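Local coordinates for L-ornithine N(5)-monooxygenase (Pseudomonas aeruginosa, PDB 3S5W), which catalyses the NADPH- and oxygen-dependent hydroxylation of L-ornithine to N(5)-hydroxy-L-ornithine on bound FAD, the first step towards hydroxamate siderophores such as pyoverdin, at residues L184-G189 and Q382-L387; Q196-L201 and D367-A372; D283-R288 and E294-E299. All blocks are in the same frame, centred on the assembly; numbering follows the deposited sequence.

Contact 1 (L184-G189 and Q382-L387). With FAD (flavin-adenine dinucleotide), chain C.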
loop_
_atom_site.group_PDB
_atom_site.type_symbol
_atom_site.label_atom_id
_atom_site.label_comp_id
_atom_site.label_asym_id
_atom_site.label_seq_id
_atom_site.Cartn_x
_atom_site.Cartn_y
_atom_site.Cartn_z
ATOM N N LEU A 184 -15.665 1.538 14.290
ATOM C CA LEU A 184 -14.490 2.093 13.645
ATOM C C LEU A 184 -13.905 1.092 12.656
ATOM O O LEU A 184 -13.829 -0.100 12.952
ATOM C CB LEU A 184 -13.415 2.396 14.689
ATOM C CG LEU A 184 -12.124 3.113 14.275
ATOM C CD1 LEU A 184 -12.329 4.588 13.891
ATOM C CD2 LEU A 184 -11.124 3.006 15.414
ATOM N N VAL A 185 -13.459 1.595 11.503
ATOM C CA VAL A 185 -12.680 0.736 10.587
ATOM C C VAL A 185 -11.330 1.417 10.301
ATOM O O VAL A 185 -11.283 2.554 9.878
ATOM C CB VAL A 185 -13.495 0.294 9.331
ATOM C CG1 VAL A 185 -13.946 1.495 8.503
ATOM C CG2 VAL A 185 -12.678 -0.686 8.447
ATOM N N VAL A 186 -10.244 0.726 10.615
ATOM C CA VAL A 186 -8.899 1.292 10.518
ATOM C C VAL A 186 -8.201 0.761 9.252
ATOM O O VAL A 186 -7.810 -0.398 9.220
ATOM C CB VAL A 186 -8.054 0.953 11.773
ATOM C CG1 VAL A 186 -6.672 1.533 11.651
ATOM C CG2 VAL A 186 -8.724 1.545 13.051
ATOM N N SER A 187 -8.052 1.617 8.244
ATOM C CA SER A 187 -7.446 1.224 6.938
ATOM C C SER A 187 -6.424 2.245 6.435
ATOM O O SER A 187 -6.609 2.842 5.370
ATOM C CB SER A 187 -8.561 1.061 5.908
ATOM O OG SER A 187 -9.586 0.232 6.419
ATOM N N PRO A 188 -5.359 2.501 7.225
ATOM C CA PRO A 188 -4.460 3.610 6.909
ATOM C C PRO A 188 -3.283 3.267 5.983
ATOM O O PRO A 188 -2.456 4.132 5.700
ATOM C CB PRO A 188 -3.927 4.028 8.292
ATOM C CG PRO A 188 -3.811 2.689 9.011
ATOM C CD PRO A 188 -5.026 1.889 8.533
ATOM N N GLY A 189 -3.204 2.014 5.533
ATOM C CA GLY A 189 -2.143 1.592 4.628
ATOM C C GLY A 189 -0.861 1.336 5.393
ATOM O O GLY A 189 -0.865 1.381 6.628
ATOM N N GLN A 382 0.033 4.573 18.173
ATOM C CA GLN A 382 -0.434 5.729 18.928
ATOM C C GLN A 382 -1.920 5.930 18.664
ATOM O O GLN A 382 -2.675 6.286 19.534
ATOM C CB GLN A 382 0.330 6.988 18.582
ATOM C CG GLN A 382 0.386 7.940 19.726
ATOM C CD GLN A 382 1.206 7.413 20.906
ATOM O OE1 GLN A 382 2.422 7.496 20.898
ATOM N NE2 GLN A 382 0.533 6.878 21.915
ATOM N N LEU A 383 -2.315 5.677 17.439
ATOM C CA LEU A 383 -3.710 5.673 17.028
ATOM C C LEU A 383 -4.631 4.901 17.977
ATOM O O LEU A 383 -5.581 5.459 18.513
ATOM C CB LEU A 383 -3.805 5.098 15.614
ATOM C CG LEU A 383 -5.098 5.257 14.823
ATOM C CD1 LEU A 383 -5.635 6.664 14.954
ATOM C CD2 LEU A 383 -4.808 4.924 13.363
ATOM N N LEU A 384 -4.330 3.622 18.184
ATOM C CA LEU A 384 -5.125 2.757 19.044
ATOM C C LEU A 384 -4.634 2.678 20.494
ATOM O O LEU A 384 -5.279 2.027 21.323
ATOM C CB LEU A 384 -5.254 1.355 18.432
ATOM C CG LEU A 384 -6.050 1.242 17.113
ATOM C CD1 LEU A 384 -5.992 -0.167 16.521
ATOM C CD2 LEU A 384 -7.500 1.679 17.283
ATOM N N GLU A 385 -3.522 3.358 20.792
ATOM C CA GLU A 385 -2.941 3.399 22.166
ATOM C C GLU A 385 -3.953 3.601 23.306
ATOM O O GLU A 385 -3.940 2.813 24.239
ATOM C CB GLU A 385 -1.779 4.410 22.289
ATOM C CG GLU A 385 -0.999 4.347 23.630
ATOM C CD GLU A 385 0.051 3.224 23.665
ATOM O OE1 GLU A 385 0.916 3.175 22.759
ATOM O OE2 GLU A 385 0.022 2.391 24.599
ATOM N N PRO A 386 -4.845 4.631 23.229
ATOM C CA PRO A 386 -5.791 4.782 24.346
ATOM C C PRO A 386 -6.763 3.612 24.531
ATOM O O PRO A 386 -7.524 3.609 25.492
ATOM C CB PRO A 386 -6.573 6.057 23.987
ATOM C CG PRO A 386 -5.684 6.811 23.089
ATOM C CD PRO A 386 -4.994 5.742 22.268
ATOM N N LEU A 387 -6.749 2.642 23.616
ATOM C CA LEU A 387 -7.644 1.477 23.696
ATOM C C LEU A 387 -6.913 0.188 24.097
ATOM O O LEU A 387 -7.548 -0.863 24.219
ATOM C CB LEU A 387 -8.421 1.275 22.377
ATOM C CG LEU A 387 -9.489 2.317 22.004
ATOM C CD1 LEU A 387 -9.924 2.200 20.541
ATOM C CD2 LEU A 387 -10.692 2.215 22.920
HETATM P PA FAD C . -3.968 2.804 1.099
HETATM O O1A FAD C . -2.549 2.908 1.513
HETATM O O2A FAD C . -4.213 2.797 -0.420
HETATM O O5B FAD C . -4.816 4.040 1.727
HETATM C C5B FAD C . -4.610 4.405 3.071
HETATM C C4B FAD C . -5.202 5.799 3.184
HETATM O O4B FAD C . -5.149 6.168 4.535
HETATM C C3B FAD C . -4.353 6.812 2.422
HETATM O O3B FAD C . -5.146 7.472 1.456
HETATM C C2B FAD C . -3.838 7.772 3.501
HETATM O O2B FAD C . -3.910 9.134 3.095
HETATM C C1B FAD C . -4.817 7.546 4.614
HETATM N N9A FAD C . -4.295 7.721 5.965
HETATM C C8A FAD C . -3.164 7.143 6.533
HETATM N N7A FAD C . -3.119 7.531 7.843
HETATM C C5A FAD C . -4.207 8.308 8.093
HETATM C C6A FAD C . -4.649 8.959 9.245
HETATM N N6A FAD C . -4.101 8.681 10.439
HETATM N N1A FAD C . -5.823 9.705 9.170
HETATM C C2A FAD C . -6.564 9.807 8.010
HETATM N N3A FAD C . -6.126 9.158 6.861
HETATM C C4A FAD C . -4.963 8.426 6.917
HETATM N N1 FAD C . -1.818 -3.620 -4.900
HETATM C C2 FAD C . -2.308 -4.327 -5.990
HETATM O O2 FAD C . -3.150 -5.195 -5.833
HETATM N N3 FAD C . -1.852 -4.061 -7.264
HETATM C C4 FAD C . -0.916 -3.085 -7.497
HETATM O O4 FAD C . -0.568 -2.849 -8.668
HETATM C C4X FAD C . -0.400 -2.374 -6.397
HETATM N N5 FAD C . 0.562 -1.394 -6.595
HETATM C C5X FAD C . 1.077 -0.704 -5.510
HETATM C C6 FAD C . 2.051 0.283 -5.725
HETATM C C7 FAD C . 2.587 0.991 -4.658
HETATM C C7M FAD C . 3.637 2.030 -4.965
HETATM C C8 FAD C . 2.168 0.693 -3.367
HETATM C C8M FAD C . 2.701 1.421 -2.166
HETATM C C9 FAD C . 1.202 -0.282 -3.141
HETATM C C9A FAD C . 0.628 -0.983 -4.210
HETATM N N10 FAD C . -0.343 -1.970 -4.004
HETATM C C10 FAD C . -0.837 -2.672 -5.098
HETATM C "C1'" FAD C . -0.817 -2.354 -2.636
HETATM C "C2'" FAD C . -1.735 -1.314 -1.963
HETATM O "O2'" FAD C . -1.529 -1.533 -0.564
HETATM C "C3'" FAD C . -3.185 -1.591 -2.334
HETATM O "O3'" FAD C . -3.392 -1.554 -3.760
HETATM C "C4'" FAD C . -4.144 -0.544 -1.713
HETATM O "O4'" FAD C . -3.647 0.762 -1.976
HETATM C "C5'" FAD C . -4.449 -0.759 -0.207
HETATM O "O5'" FAD C . -5.585 0.027 0.103
HETATM P P FAD C . -5.851 0.653 1.571
HETATM O O1P FAD C . -7.061 1.540 1.407
HETATM O O2P FAD C . -5.944 -0.503 2.530
HETATM O O3P FAD C . -4.540 1.516 1.852
#
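L184 and V186, which point off one face of strand 183-186, meet L383 and L384 of the long loop before strand 411-414 in a small, buried, wholly apolar contact beside the FAD site. No hydrogen bond crosses it; four side chains touch through their methyl groups. V186 divides its branches between the two leucines. With its CG1 anti to the backbone N (chi1 179°), V186 sets CG1 4.2 Å from CD2 of L383, while its CG2 lies 4.4 Å from CD2 of L384. That same L384 methyl also meets CD2 of L184, at 4.3 Å, and so bridges two alternate residues of the strand. These are loose van der Waals distances, and the CA atoms of V186 and L383 stay 9.4 Å apart, so the two backbones are separated by a layer of side chains. On the loop, L387 N is bonded back to L384 O at 2.8 Å, a turn that begins at L384.

Past the strand, the chain runs on to the cofactor through the FAD-pocket residues S187, P188 and G189. S187 OG is hydrogen-bonded to N42, CB of P188 lies on one side of the FAD adenine plane, beyond its N7A-C8A edge, 3.6 Å from N7A, and CA of G189 comes 3.4 Å from the FAD phosphate oxygen O1A, at a positive phi that suits glycine.

Strand 183-186 runs parallel to strands 30-36 and 411-414, bonded to both through its backbone, in the mixed sheet of the FAD-binding part. V185, pointing to the other side, packs on N42 and L45 of helix 40-56. On the side of the leucines, strand 148-158 closes in: I153 touches both L184 and L387, V150 touches L383, and I412 of strand 411-414 lies against L184 and L387.

Contact 2 (Q196-L201 and D367-A372). With NAP (NADP nicotinamide-adenine-dinucleotide phosphate), chain F.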
loop_
_atom_site.group_PDB
_atom_site.type_symbol
_atom_site.label_atom_id
_atom_site.label_comp_id
_atom_site.label_asym_id
_atom_site.label_seq_id
_atom_site.Cartn_x
_atom_site.Cartn_y
_atom_site.Cartn_z
ATOM N N GLN A 196 17.878 0.651 9.252
ATOM C CA GLN A 196 18.353 1.394 10.418
ATOM C C GLN A 196 19.477 2.364 10.095
ATOM O O GLN A 196 19.511 3.482 10.617
ATOM C CB GLN A 196 18.691 0.468 11.597
ATOM C CG GLN A 196 18.901 1.252 12.942
ATOM C CD GLN A 196 20.260 1.953 12.978
ATOM O OE1 GLN A 196 21.211 1.490 12.345
ATOM N NE2 GLN A 196 20.362 3.062 13.728
ATOM N N VAL A 197 20.387 1.943 9.233
ATOM C CA VAL A 197 21.532 2.776 8.830
ATOM C C VAL A 197 21.128 4.159 8.281
ATOM O O VAL A 197 21.937 5.086 8.277
ATOM C CB VAL A 197 22.520 2.014 7.864
ATOM C CG1 VAL A 197 21.914 1.735 6.449
ATOM C CG2 VAL A 197 23.862 2.736 7.763
ATOM N N PHE A 198 19.903 4.278 7.778
ATOM C CA PHE A 198 19.473 5.558 7.225
ATOM C C PHE A 198 18.669 6.387 8.199
ATOM O O PHE A 198 18.320 7.516 7.863
ATOM C CB PHE A 198 18.680 5.360 5.927
ATOM C CG PHE A 198 19.541 4.920 4.808
ATOM C CD1 PHE A 198 20.338 5.845 4.143
ATOM C CD2 PHE A 198 19.592 3.588 4.453
ATOM C CE1 PHE A 198 21.168 5.455 3.128
ATOM C CE2 PHE A 198 20.407 3.172 3.422
ATOM C CZ PHE A 198 21.207 4.117 2.758
ATOM N N ARG A 199 18.364 5.861 9.391
ATOM C CA ARG A 199 17.490 6.579 10.352
ATOM C C ARG A 199 18.064 7.916 10.838
ATOM O O ARG A 199 17.319 8.903 11.053
ATOM C CB ARG A 199 17.082 5.655 11.508
ATOM C CG ARG A 199 16.119 4.572 11.026
ATOM C CD ARG A 199 15.896 3.442 11.987
ATOM N NE ARG A 199 15.308 2.291 11.283
ATOM C CZ ARG A 199 14.968 1.150 11.859
ATOM N NH1 ARG A 199 15.138 0.977 13.167
ATOM N NH2 ARG A 199 14.452 0.180 11.126
ATOM N N ALA A 200 19.388 7.952 10.990
ATOM C CA ALA A 200 20.128 9.169 11.397
ATOM C C ALA A 200 20.038 10.277 10.352
ATOM O O ALA A 200 20.312 11.440 10.647
ATOM C CB ALA A 200 21.567 8.861 11.658
ATOM N N LEU A 201 19.672 9.909 9.126
ATOM C CA LEU A 201 19.624 10.862 8.031
ATOM C C LEU A 201 18.212 11.376 7.784
ATOM O O LEU A 201 17.989 12.092 6.789
ATOM C CB LEU A 201 20.249 10.263 6.746
ATOM C CG LEU A 201 21.780 10.238 6.658
ATOM C CD1 LEU A 201 22.308 9.194 5.666
ATOM C CD2 LEU A 201 22.291 11.614 6.260
ATOM N N ASP A 367 24.522 12.026 -4.835
ATOM C CA ASP A 367 23.798 13.272 -4.759
ATOM C C ASP A 367 22.446 13.051 -4.084
ATOM O O ASP A 367 21.914 13.952 -3.436
ATOM C CB ASP A 367 23.614 13.857 -6.165
ATOM C CG ASP A 367 24.929 14.324 -6.776
ATOM O OD1 ASP A 367 25.432 13.701 -7.742
ATOM O OD2 ASP A 367 25.479 15.315 -6.277
ATOM N N ALA A 368 21.907 11.835 -4.235
ATOM C CA ALA A 368 20.639 11.438 -3.640
ATOM C C ALA A 368 20.611 9.924 -3.399
ATOM O O ALA A 368 21.335 9.148 -4.067
ATOM C CB ALA A 368 19.450 11.883 -4.534
ATOM N N VAL A 369 19.837 9.512 -2.411
ATOM C CA VAL A 369 19.640 8.103 -2.115
ATOM C C VAL A 369 18.122 7.838 -2.014
ATOM O O VAL A 369 17.420 8.415 -1.170
ATOM C CB VAL A 369 20.366 7.630 -0.826
ATOM C CG1 VAL A 369 20.100 6.149 -0.550
ATOM C CG2 VAL A 369 21.875 7.963 -0.867
ATOM N N ILE A 370 17.632 6.955 -2.875
ATOM C CA ILE A 370 16.239 6.556 -2.854
ATOM C C ILE A 370 16.142 5.210 -2.128
ATOM O O ILE A 370 16.791 4.224 -2.506
ATOM C CB ILE A 370 15.657 6.449 -4.303
ATOM C CG1 ILE A 370 15.933 7.759 -5.080
ATOM C CG2 ILE A 370 14.177 5.976 -4.296
ATOM C CD1 ILE A 370 15.500 7.708 -6.585
ATOM N N LEU A 371 15.323 5.182 -1.093
ATOM C CA LEU A 371 15.046 3.966 -0.334
ATOM C C LEU A 371 13.807 3.280 -0.917
ATOM O O LEU A 371 12.693 3.669 -0.644
ATOM C CB LEU A 371 14.845 4.304 1.153
ATOM C CG LEU A 371 15.990 5.113 1.773
ATOM C CD1 LEU A 371 15.667 5.448 3.274
ATOM C CD2 LEU A 371 17.268 4.344 1.671
ATOM N N ALA A 372 14.022 2.263 -1.753
ATOM C CA ALA A 372 12.914 1.529 -2.365
ATOM C C ALA A 372 12.760 0.239 -1.565
ATOM O O ALA A 372 12.872 -0.892 -2.094
ATOM C CB ALA A 372 13.232 1.268 -3.858
HETATM P PA NAP F . 9.236 -5.178 -1.259
HETATM O O1A NAP F . 8.815 -6.209 -2.215
HETATM O O2A NAP F . 8.980 -5.503 0.131
HETATM O O5B NAP F . 10.740 -4.823 -1.617
HETATM C C5B NAP F . 11.520 -4.327 -0.594
HETATM C C4B NAP F . 12.917 -4.310 -1.178
HETATM O O4B NAP F . 13.659 -3.585 -0.239
HETATM C C3B NAP F . 13.500 -5.727 -1.264
HETATM O O3B NAP F . 14.412 -5.700 -2.353
HETATM C C2B NAP F . 14.255 -5.794 0.076
HETATM O O2B NAP F . 15.390 -6.606 -0.014
HETATM C C1B NAP F . 14.736 -4.334 0.258
HETATM N N9A NAP F . 14.996 -4.074 1.683
HETATM C C8A NAP F . 14.080 -4.100 2.714
HETATM N N7A NAP F . 14.711 -3.824 3.878
HETATM C C5A NAP F . 16.015 -3.651 3.603
HETATM C C6A NAP F . 17.115 -3.376 4.417
HETATM N N6A NAP F . 16.967 -3.259 5.731
HETATM N N1A NAP F . 18.343 -3.259 3.838
HETATM C C2A NAP F . 18.534 -3.390 2.488
HETATM N N3A NAP F . 17.445 -3.665 1.672
HETATM C C4A NAP F . 16.217 -3.809 2.230
HETATM O O3 NAP F . 8.606 -3.739 -1.632
HETATM P PN NAP F . 8.238 -2.990 -3.039
HETATM O O1N NAP F . 7.831 -1.600 -2.644
HETATM O O2N NAP F . 9.309 -3.133 -4.078
HETATM O O5D NAP F . 6.932 -3.869 -3.379
HETATM C C5D NAP F . 6.519 -4.460 -4.592
HETATM C C4D NAP F . 5.007 -4.338 -4.442
HETATM O O4D NAP F . 4.275 -4.170 -5.627
HETATM C C3D NAP F . 4.261 -5.474 -3.760
HETATM O O3D NAP F . 4.694 -5.671 -2.435
HETATM C C2D NAP F . 2.823 -4.958 -3.929
HETATM O O2D NAP F . 2.296 -4.168 -2.870
HETATM C C1D NAP F . 2.922 -4.093 -5.193
HETATM P P2B NAP F . 15.465 -8.116 0.570
HETATM O O1X NAP F . 16.972 -8.328 0.640
HETATM O O2X NAP F . 14.744 -8.937 -0.481
HETATM O O3X NAP F . 14.745 -8.167 1.894
#
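F198 carries this contact alone on its side, laying its ring against L371 and V369 of strand 368-371. The chain comes up to it through Q196, whose carbonyl O accepts the backbone N of R199 at 2.9 Å and so bends the segment into a turn around the phenylalanine. V197 packs instead on V339 of strand 337-345. At F198 the chi1 of -71° sets CG anti to the carbonyl carbon, and the ring reaches down to the sheet. CD2 of L371 sits over one face of the F198 ring, a CH-pi contact 3.8 Å from the ring centroid and only 14° off the normal. Its sister methyl, L371 CD1, lies 4.0 Å from CB of F198, so the leucine fork follows the side chain from its root onto the ring. Further out, CG1 of V369 comes obliquely to CE1 of F198 at 3.9 Å. V207, A342 and L351 also touch F198. Past R199 the backbone turns again, L201 N bonding to F198 O at 3.0 Å, and L201 packs on A342 and I349.

Strand 368-371 lies between strands 207-209 and 228-233 in the parallel, Rossmann-type sheet of the NADP-binding region; just beyond it, A372 O approaches ribose oxygen O4B of the NADP at 3.4 Å. With no hydrogen bond or charge pair between the segments, their association is hydrophobic, with dispersion between the L371 methyl and the ring face, and depends on fit rather than on directed bonds.

Contact 3 (D283-R288 and E294-E299)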
loop_
_atom_site.group_PDB
_atom_site.type_symbol
_atom_site.label_atom_id
_atom_site.label_comp_id
_atom_site.label_asym_id
_atom_site.label_seq_id
_atom_site.Cartn_x
_atom_site.Cartn_y
_atom_site.Cartn_z
ATOM N N ASP A 283 -10.142 -18.197 3.648
ATOM C CA ASP A 283 -10.727 -19.191 4.570
ATOM C C ASP A 283 -9.723 -20.275 4.907
ATOM O O ASP A 283 -9.596 -20.701 6.072
ATOM C CB ASP A 283 -11.965 -19.844 3.941
ATOM C CG ASP A 283 -13.201 -18.975 4.034
ATOM O OD1 ASP A 283 -14.121 -19.185 3.216
ATOM O OD2 ASP A 283 -13.275 -18.081 4.919
ATOM N N LEU A 284 -8.980 -20.713 3.886
ATOM C CA LEU A 284 -8.024 -21.787 4.052
ATOM C C LEU A 284 -6.894 -21.399 5.030
ATOM O O LEU A 284 -6.640 -22.114 5.986
ATOM C CB LEU A 284 -7.460 -22.196 2.682
ATOM C CG LEU A 284 -6.513 -23.404 2.559
ATOM C CD1 LEU A 284 -5.107 -23.089 2.989
ATOM C CD2 LEU A 284 -7.066 -24.630 3.305
ATOM N N ILE A 285 -6.214 -20.283 4.776
ATOM C CA ILE A 285 -5.120 -19.886 5.652
ATOM C C ILE A 285 -5.603 -19.577 7.080
ATOM O O ILE A 285 -4.949 -19.963 8.058
ATOM C CB ILE A 285 -4.219 -18.751 5.063
ATOM C CG1 ILE A 285 -2.940 -18.580 5.915
ATOM C CG2 ILE A 285 -5.009 -17.448 4.838
ATOM C CD1 ILE A 285 -1.809 -17.796 5.228
ATOM N N TYR A 286 -6.753 -18.911 7.181
ATOM C CA TYR A 286 -7.344 -18.630 8.492
ATOM C C TYR A 286 -7.634 -19.906 9.321
ATOM O O TYR A 286 -7.443 -19.913 10.532
ATOM C CB TYR A 286 -8.608 -17.797 8.368
ATOM C CG TYR A 286 -8.930 -17.154 9.703
ATOM C CD1 TYR A 286 -9.798 -17.784 10.618
ATOM C CD2 TYR A 286 -8.303 -15.957 10.087
ATOM C CE1 TYR A 286 -10.059 -17.205 11.873
ATOM C CE2 TYR A 286 -8.559 -15.375 11.332
ATOM C CZ TYR A 286 -9.436 -16.007 12.219
ATOM O OH TYR A 286 -9.682 -15.416 13.449
ATOM N N SER A 287 -8.090 -20.964 8.655
ATOM C CA SER A 287 -8.308 -22.288 9.273
ATOM C C SER A 287 -7.031 -23.000 9.758
ATOM O O SER A 287 -7.114 -23.937 10.573
ATOM C CB SER A 287 -9.076 -23.203 8.310
ATOM O OG SER A 287 -8.206 -23.768 7.328
ATOM N N ARG A 288 -5.858 -22.580 9.274
ATOM C CA ARG A 288 -4.612 -23.286 9.596
ATOM C C ARG A 288 -4.019 -22.844 10.913
ATOM O O ARG A 288 -4.257 -21.727 11.353
ATOM C CB ARG A 288 -3.553 -23.145 8.494
ATOM C CG ARG A 288 -3.942 -23.758 7.165
ATOM C CD ARG A 288 -4.542 -25.141 7.326
ATOM N NE ARG A 288 -4.526 -25.866 6.067
ATOM C CZ ARG A 288 -5.479 -26.699 5.668
ATOM N NH1 ARG A 288 -6.560 -26.897 6.421
ATOM N NH2 ARG A 288 -5.369 -27.312 4.495
ATOM N N GLU A 294 2.504 -19.705 8.644
ATOM C CA GLU A 294 3.815 -19.126 8.364
ATOM C C GLU A 294 4.572 -19.842 7.246
ATOM O O GLU A 294 5.300 -19.198 6.485
ATOM C CB GLU A 294 4.654 -19.027 9.646
ATOM C CG GLU A 294 4.042 -17.983 10.618
ATOM C CD GLU A 294 4.429 -18.205 12.069
ATOM O OE1 GLU A 294 5.454 -18.877 12.301
ATOM O OE2 GLU A 294 3.708 -17.699 12.984
ATOM N N ARG A 295 4.411 -21.161 7.168
ATOM C CA ARG A 295 4.983 -21.980 6.088
ATOM C C ARG A 295 4.399 -21.580 4.704
ATOM O O ARG A 295 5.156 -21.368 3.742
ATOM C CB ARG A 295 4.755 -23.489 6.348
ATOM C CG ARG A 295 5.650 -24.400 5.475
ATOM C CD ARG A 295 5.137 -25.839 5.293
ATOM N NE ARG A 295 3.782 -25.951 4.733
ATOM C CZ ARG A 295 3.425 -25.730 3.459
ATOM N NH1 ARG A 295 4.302 -25.324 2.547
ATOM N NH2 ARG A 295 2.159 -25.892 3.106
ATOM N N LEU A 296 3.072 -21.511 4.616
ATOM C CA LEU A 296 2.381 -21.048 3.387
ATOM C C LEU A 296 2.871 -19.670 2.955
ATOM O O LEU A 296 3.184 -19.457 1.776
ATOM C CB LEU A 296 0.859 -21.052 3.561
ATOM C CG LEU A 296 0.148 -22.416 3.634
ATOM C CD1 LEU A 296 -1.213 -22.266 4.329
ATOM C CD2 LEU A 296 0.025 -23.087 2.235
ATOM N N LEU A 297 3.007 -18.753 3.912
ATOM C CA LEU A 297 3.456 -17.390 3.569
ATOM C C LEU A 297 4.887 -17.352 3.065
ATOM O O LEU A 297 5.194 -16.587 2.140
ATOM C CB LEU A 297 3.219 -16.402 4.727
ATOM C CG LEU A 297 1.733 -16.160 5.019
ATOM C CD1 LEU A 297 1.521 -15.570 6.430
ATOM C CD2 LEU A 297 1.080 -15.261 3.962
ATOM N N ARG A 298 5.768 -18.161 3.678
ATOM C CA ARG A 298 7.135 -18.324 3.205
ATOM C C ARG A 298 7.152 -18.942 1.786
ATOM O O ARG A 298 7.869 -18.445 0.899
ATOM C CB ARG A 298 7.894 -19.235 4.175
ATOM C CG ARG A 298 9.409 -19.059 4.242
ATOM C CD ARG A 298 9.935 -19.321 5.699
ATOM N NE ARG A 298 9.433 -20.590 6.249
ATOM C CZ ARG A 298 8.725 -20.736 7.374
ATOM N NH1 ARG A 298 8.429 -19.695 8.148
ATOM N NH2 ARG A 298 8.315 -21.942 7.727
ATOM N N GLU A 299 6.379 -20.019 1.585
ATOM C CA GLU A 299 6.340 -20.709 0.280
ATOM C C GLU A 299 5.982 -19.755 -0.873
ATOM O O GLU A 299 6.517 -19.856 -1.968
ATOM C CB GLU A 299 5.339 -21.872 0.299
ATOM C CG GLU A 299 5.386 -22.766 -0.989
ATOM C CD GLU A 299 4.302 -23.862 -1.041
ATOM O OE1 GLU A 299 3.704 -24.189 0.012
ATOM O OE2 GLU A 299 4.026 -24.407 -2.151
#
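The carbonyl O of I285 takes two donors: the backbone N of R288, at 3.0 Å, and NE of R293, whose NH2 also reaches Y286 O. One residue earlier, L284 O receives the hydroxyl of S287 at 2.6 Å, the OG donor tilted 21° from the carbonyl plane. Carbonyls at the C-terminal end of helix 279-287 are thus bonded just where the chain turns. Helix 290-299 then comes back to form a helical hairpin; the axes of 283-287 and 294-299 approach to 10.8 Å, with 133° between their N-to-C directions, well short of antiparallel. Between the arms the packing is aliphatic. I285, extended by a CG1 anti to its backbone N (chi1 -169°), pushes CD1 against L297 CG at 3.9 Å, the two side chains crossing at about a right angle. L296 CD1 is met by L284 CD1 and, from the turn, by R288 CG, each at 4.2 Å. On the first helix Y286 forms a cation-pi pair with R293. On the second, R295 NH1 makes a salt bridge to E299 OE1, one turn on, at 2.8 Å, approaching from above the carboxylate plane, while its NE pairs with E292.

Overall arrangement
Contacts 1 and 2 are buried and contact 3 lies at the surface, and no two of them touch: their centres are 25 to 34 Å apart. Contacts 1 and 2 play similar parts in different sheets, each setting a strand followed directly by residues that meet a dinucleotide, FAD in one and NADP in the other, against a distant loop. Contact 1 uses aliphatic methyls alone, whereas contact 2 adds an aromatic face. Contact 3 joins two helices close in sequence. Its aliphatic seam is flanked by arginines, carboxylates and bonded carbonyls, in keeping with its place at the surface. In all three, no hydrogen bond passes between the paired segments.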